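Local coordinates for putative uncharacterized protein PH0242 (Pyrococcus horikoshii, PDB 3VU1) that belongs to the AglB oligosaccharyltransferase family and is represented by its C-terminal globular domain, a beta-rich, multi-domain fold with a bound calcium ion, at residues A[225-228]-A[229-232]; A[64-67]-A[68-72]. All coordinates share one frame; numbering follows the deposited sequence.

Contact 1. Residues A[225-228]-A[229-232]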
ATOM      1  N   TYR A 225       3.892 -13.655   8.551  1.00 42.51           N
ATOM      2  CA  TYR A 225       3.083 -13.207   9.675  1.00 46.48           C
ATOM      3  C   TYR A 225       1.655 -13.668   9.479  1.00 49.97           C
ATOM      4  O   TYR A 225       1.173 -13.768   8.357  1.00 57.78           O
ATOM      5  CB  TYR A 225       3.201 -11.678   9.880  1.00 45.05           C
ATOM      6  CG  TYR A 225       4.648 -11.266   9.980  1.00 50.34           C
ATOM      7  CD1 TYR A 225       5.347 -11.389  11.187  1.00 53.12           C
ATOM      8  CD2 TYR A 225       5.357 -10.843   8.846  1.00 51.79           C
ATOM      9  CE1 TYR A 225       6.700 -11.060  11.277  1.00 54.91           C
ATOM     10  CE2 TYR A 225       6.711 -10.517   8.920  1.00 55.53           C
ATOM     11  CZ  TYR A 225       7.378 -10.625  10.142  1.00 57.27           C
ATOM     12  OH  TYR A 225       8.718 -10.292  10.234  1.00 56.44           O
ATOM     13  N   SER A 226       0.997 -13.986  10.578  1.00 50.96           N
ATOM     14  CA  SER A 226      -0.289 -14.635  10.528  1.00 50.78           C
ATOM     15  C   SER A 226      -1.397 -13.639  10.200  1.00 48.94           C
ATOM     16  O   SER A 226      -1.500 -12.595  10.835  1.00 48.83           O
ATOM     17  CB  SER A 226      -0.550 -15.316  11.860  1.00 52.68           C
ATOM     18  OG  SER A 226      -1.935 -15.492  12.021  1.00 62.78           O
ATOM     19  N   GLU A 227      -2.214 -13.962   9.195  1.00 48.39           N
ATOM     20  CA  GLU A 227      -3.312 -13.081   8.761  1.00 49.19           C
ATOM     21  C   GLU A 227      -2.870 -11.923   7.830  1.00 48.00           C
ATOM     22  O   GLU A 227      -3.712 -11.282   7.196  1.00 45.94           O
ATOM     23  CB  GLU A 227      -4.053 -12.510   9.985  1.00 52.29           C
ATOM     24  CG  GLU A 227      -4.756 -13.540  10.858  1.00 58.40           C
ATOM     25  CD  GLU A 227      -6.195 -13.717  10.452  1.00 67.85           C
ATOM     26  OE1 GLU A 227      -7.024 -12.885  10.883  1.00 71.59           O
ATOM     27  OE2 GLU A 227      -6.506 -14.670   9.696  1.00 75.35           O
ATOM     28  N   PHE A 228      -1.565 -11.651   7.754  1.00 44.42           N
ATOM     29  CA  PHE A 228      -1.079 -10.455   7.074  1.00 40.10           C
ATOM     30  C   PHE A 228      -1.400 -10.339   5.563  1.00 38.85           C
ATOM     31  O   PHE A 228      -1.780  -9.256   5.081  1.00 36.23           O
ATOM     32  CB  PHE A 228       0.420 -10.202   7.327  1.00 39.14           C
ATOM     33  CG  PHE A 228       0.849  -8.820   6.898  1.00 41.34           C
ATOM     34  CD1 PHE A 228       0.501  -7.693   7.664  1.00 41.04           C
ATOM     35  CD2 PHE A 228       1.509  -8.622   5.680  1.00 40.22           C
ATOM     36  CE1 PHE A 228       0.844  -6.419   7.252  1.00 41.95           C
ATOM     37  CE2 PHE A 228       1.864  -7.340   5.269  1.00 39.94           C
ATOM     38  CZ  PHE A 228       1.533  -6.243   6.057  1.00 41.79           C
ATOM     39  N   ALA A 229      -1.236 -11.428   4.817  1.00 35.90           N
ATOM     40  CA  ALA A 229      -1.613 -11.416   3.416  1.00 36.50           C
ATOM     41  C   ALA A 229      -3.105 -11.103   3.257  1.00 39.01           C
ATOM     42  O   ALA A 229      -3.492 -10.269   2.428  1.00 41.33           O
ATOM     43  CB  ALA A 229      -1.256 -12.723   2.747  1.00 34.44           C
ATOM     44  N   GLU A 230      -3.937 -11.743   4.073  1.00 42.28           N
ATOM     45  CA  GLU A 230      -5.385 -11.564   3.968  1.00 43.43           C
ATOM     46  C   GLU A 230      -5.794 -10.117   4.263  1.00 41.52           C
ATOM     47  O   GLU A 230      -6.698  -9.576   3.610  1.00 42.94           O
ATOM     48  CB  GLU A 230      -6.112 -12.546   4.888  1.00 48.15           C
ATOM     49  CG  GLU A 230      -7.175 -13.373   4.178  1.00 61.03           C
ATOM     50  CD  GLU A 230      -8.290 -13.863   5.108  1.00 74.97           C
ATOM     51  OE1 GLU A 230      -9.476 -13.862   4.665  1.00 74.83           O
ATOM     52  OE2 GLU A 230      -7.989 -14.233   6.282  1.00 77.04           O
ATOM     53  N   LYS A 231      -5.127  -9.490   5.238  1.00 37.45           N
ATOM     54  CA  LYS A 231      -5.427  -8.107   5.597  1.00 35.25           C
ATOM     55  C   LYS A 231      -4.973  -7.183   4.500  1.00 32.62           C
ATOM     56  O   LYS A 231      -5.759  -6.355   4.026  1.00 29.76           O
ATOM     57  CB  LYS A 231      -4.766  -7.702   6.898  1.00 35.64           C
ATOM     58  CG  LYS A 231      -5.310  -8.358   8.145  1.00 36.63           C
ATOM     59  CD  LYS A 231      -4.155  -8.523   9.104  1.00 39.05           C
ATOM     60  CE  LYS A 231      -4.156  -7.476  10.196  1.00 42.87           C
ATOM     61  NZ  LYS A 231      -4.896  -7.976  11.390  1.00 43.75           N
ATOM     62  N   LEU A 232      -3.712  -7.341   4.095  1.00 31.59           N
ATOM     63  CA  LEU A 232      -3.181  -6.603   2.956  1.00 31.24           C
ATOM     64  C   LEU A 232      -4.136  -6.537   1.779  1.00 30.26           C
ATOM     65  O   LEU A 232      -4.358  -5.457   1.221  1.00 30.49           O
ATOM     66  CB  LEU A 232      -1.859  -7.176   2.483  1.00 32.63           C
ATOM     67  CG  LEU A 232      -1.066  -6.281   1.504  1.00 33.60           C
ATOM     68  CD1 LEU A 232      -0.453  -5.081   2.219  1.00 35.54           C
ATOM     69  CD2 LEU A 232       0.041  -7.074   0.836  1.00 33.99           C
TER

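Contact 2. Residues A[64-67]-A[68-72]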
ATOM      1  N   LEU A  64       8.255   4.240  -0.115  1.00 29.21           N
ATOM      2  CA  LEU A  64       7.781   3.305  -1.130  1.00 30.27           C
ATOM      3  C   LEU A  64       8.525   1.958  -1.026  1.00 30.45           C
ATOM      4  O   LEU A  64       7.902   0.895  -1.127  1.00 30.99           O
ATOM      5  CB  LEU A  64       7.876   3.885  -2.550  1.00 29.06           C
ATOM      6  CG  LEU A  64       6.886   5.009  -2.896  1.00 30.77           C
ATOM      7  CD1 LEU A  64       7.041   5.453  -4.349  1.00 30.87           C
ATOM      8  CD2 LEU A  64       5.443   4.621  -2.639  1.00 29.82           C
ATOM      9  N   ALA A  65       9.839   1.993  -0.818  1.00 27.77           N
ATOM     10  CA  ALA A  65      10.597   0.757  -0.849  1.00 27.82           C
ATOM     11  C   ALA A  65      10.290  -0.006   0.420  1.00 29.93           C
ATOM     12  O   ALA A  65      10.291  -1.241   0.406  1.00 32.75           O
ATOM     13  CB  ALA A  65      12.091   0.999  -0.997  1.00 25.11           C
ATOM     14  N   LEU A  66      10.007   0.726   1.503  1.00 29.14           N
ATOM     15  CA  LEU A  66       9.764   0.105   2.787  1.00 29.53           C
ATOM     16  C   LEU A  66       8.500  -0.734   2.616  1.00 31.47           C
ATOM     17  O   LEU A  66       8.469  -1.920   2.940  1.00 31.10           O
ATOM     18  CB  LEU A  66       9.585   1.148   3.899  1.00 28.79           C
ATOM     19  CG  LEU A  66       9.354   0.603   5.333  1.00 28.98           C
ATOM     20  CD1 LEU A  66      10.362  -0.470   5.768  1.00 28.27           C
ATOM     21  CD2 LEU A  66       9.347   1.719   6.361  1.00 28.39           C
ATOM     22  N   PHE A  67       7.465  -0.113   2.064  1.00 31.89           N
ATOM     23  CA  PHE A  67       6.264  -0.850   1.688  1.00 30.82           C
ATOM     24  C   PHE A  67       6.540  -2.078   0.820  1.00 30.48           C
ATOM     25  O   PHE A  67       6.118  -3.164   1.171  1.00 34.00           O
ATOM     26  CB  PHE A  67       5.285   0.075   0.979  1.00 30.60           C
ATOM     27  CG  PHE A  67       4.060  -0.608   0.504  1.00 31.05           C
ATOM     28  CD1 PHE A  67       3.209  -1.249   1.409  1.00 29.33           C
ATOM     29  CD2 PHE A  67       3.744  -0.623  -0.861  1.00 33.18           C
ATOM     30  CE1 PHE A  67       2.072  -1.897   0.962  1.00 29.24           C
ATOM     31  CE2 PHE A  67       2.593  -1.272  -1.312  1.00 32.38           C
ATOM     32  CZ  PHE A  67       1.760  -1.916  -0.397  1.00 28.93           C
ATOM     33  N   LEU A  68       7.256  -1.912  -0.293  1.00 29.36           N
ATOM     34  CA  LEU A  68       7.334  -2.961  -1.320  1.00 27.99           C
ATOM     35  C   LEU A  68       8.185  -4.152  -0.932  1.00 27.98           C
ATOM     36  O   LEU A  68       7.835  -5.277  -1.252  1.00 28.52           O
ATOM     37  CB  LEU A  68       7.803  -2.397  -2.664  1.00 26.74           C
ATOM     38  CG  LEU A  68       6.818  -1.443  -3.363  1.00 28.01           C
ATOM     39  CD1 LEU A  68       7.448  -0.597  -4.464  1.00 27.25           C
ATOM     40  CD2 LEU A  68       5.624  -2.187  -3.911  1.00 26.79           C
ATOM     41  N   ALA A  69       9.298  -3.895  -0.251  1.00 28.28           N
ATOM     42  CA  ALA A  69      10.318  -4.902   0.006  1.00 27.74           C
ATOM     43  C   ALA A  69      10.037  -5.645   1.307  1.00 28.34           C
ATOM     44  O   ALA A  69      10.720  -6.597   1.639  1.00 27.71           O
ATOM     45  CB  ALA A  69      11.708  -4.256   0.053  1.00 26.30           C
ATOM     46  N   ARG A  70       9.049  -5.215   2.069  1.00 29.12           N
ATOM     47  CA  ARG A  70       8.883  -5.824   3.373  1.00 31.56           C
ATOM     48  C   ARG A  70       7.542  -6.446   3.597  1.00 34.88           C
ATOM     49  O   ARG A  70       6.692  -6.449   2.722  1.00 37.18           O
ATOM     50  CB  ARG A  70       9.175  -4.832   4.474  1.00 29.82           C
ATOM     51  CG  ARG A  70      10.505  -4.198   4.289  1.00 31.66           C
ATOM     52  CD  ARG A  70      11.666  -5.062   4.762  1.00 35.80           C
ATOM     53  NE  ARG A  70      12.470  -4.104   5.513  1.00 41.68           N
ATOM     54  CZ  ARG A  70      12.921  -4.271   6.742  1.00 38.72           C
ATOM     55  NH1 ARG A  70      12.760  -5.423   7.354  1.00 32.37           N
ATOM     56  NH2 ARG A  70      13.592  -3.275   7.316  1.00 43.44           N
ATOM     57  N   ASP A  71       7.367  -6.969   4.799  1.00 38.08           N
ATOM     58  CA  ASP A  71       6.274  -7.847   5.117  1.00 37.62           C
ATOM     59  C   ASP A  71       5.915  -7.481   6.532  1.00 39.19           C
ATOM     60  O   ASP A  71       6.759  -6.976   7.270  1.00 40.73           O
ATOM     61  CB  ASP A  71       6.774  -9.288   5.051  1.00 38.18           C
ATOM     62  CG  ASP A  71       5.683 -10.310   5.333  1.00 41.08           C
ATOM     63  OD1 ASP A  71       6.052 -11.462   5.709  1.00 40.35           O
ATOM     64  OD2 ASP A  71       4.480  -9.959   5.179  1.00 36.16           O
ATOM     65  N   GLY A  72       4.656  -7.697   6.896  1.00 38.21           N
ATOM     66  CA  GLY A  72       4.229  -7.577   8.276  1.00 35.63           C
ATOM     67  C   GLY A  72       4.242  -6.177   8.816  1.00 35.50           C
ATOM     68  O   GLY A  72       4.003  -5.228   8.085  1.00 36.98           O
TER

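Contact 1. Residues A[225-228]-A[229-232]
Glu227 sits at the N-cap position, right before helix 228-235, with a positive phi (81°), and the first turn starts with its carbonyl: Lys231 N donates to Glu227 O at 3.0 Å. One residue on, Leu232 N reaches Phe228 O at 2.9 Å. The aliphatic part of Lys231 folds back over the start of the helix, its CD 3.4 Å from Glu227 O and 4.1 Å from Glu227 CB, and the bends further along the chain carry NZ toward the calcium site. There it makes a long, weak ion pair with the metal ligand Glu322. Phe228 turns the other way. With CG opposite the backbone N (chi1 -167°), its ring heads into the interior against Asn212 and Lys215 of helix 212-218, and its CE2 brushes Leu232 CD1 at 4.4 Å. On the outer side Glu227 and Glu230 run alongside each other, pointing the same way, and their OE2 atoms come within 3.7 Å with the carboxylate planes 75° apart. The Tyr256 hydroxyl holds Glu227 OE1 by a hydrogen bond. Two acids this close would be expected to raise each other's affinity for a proton, an effect that this bond, the positive end of the helix dipole and Lys231 NZ, 5.4 Å from Glu227 OE1, may partly offset.

Contact 2. Residues A[64-67]-A[68-72]
Leu64 to Leu68 lie near the end of helix 60-69, where Leu68 N bonds to Leu64 O at 3.0 Å and Ala69 N to Ala65 O at 2.9 Å. The next step in the series is already failing: Arg70 N lies 3.5 Å from Leu66 O, a weak bond bent to 121°, and Arg70 and Asp71 continue in an extended conformation. Leu68 leans back along the helix, with CG anti to its own carbonyl carbon (chi1 -68°), which sets CG 3.4 Å from Leu64 O while CD2 meets the Phe67 ring at CD2, 3.9 Å away. The two side chains cross at a slant. On the Phe67 side the ring atom CD2 also lies 3.8 Å from Leu68 N, so the ring stands over the start of the next peptide as well as against the leucine methyl. This buried part of the helix packs on the four-stranded mixed sheet, with Leu64 and Leu68 both resting on Phe87 of strand 86-90, and Ala65 and Leu68 also touch Ile100 of helix 97-103. The Phe67 ring joins an aromatic cluster, stacked with Phe236 and edge-to-face with Phe79. Beyond the last turn, Arg70 lays its aliphatic part across Leu66: CG is 3.3 Å from Leu66 O and 4.0 Å from Leu66 CD1. The bends at chi2 and chi3 bring the guanidinium to Glu414, with which NH2 forms a salt bridge, while Asp71 OD2 pairs with Lys215 of helix 212-218.

In the fold
Contact 2 comes first along the chain and contact 1 much later, with the ten-stranded sheet of residues 125-205 in between, yet their centres lie only 14 Å apart. Each belongs to a helix near the mixed sheet of strands 30-32, 86-90, 245-250 and 236-242, and helix 228-235 runs directly into the last of these. They meet where the exit from helix 60-69 passes the start of helix 228-235: Phe228 CE2 is 3.3 Å from Gly72 N, and Tyr225 packs on Asp71. Segments far apart in sequence thus form, together with helix 212-218, one packed region close to the calcium ion, whose ligands include Glu76 and Glu322.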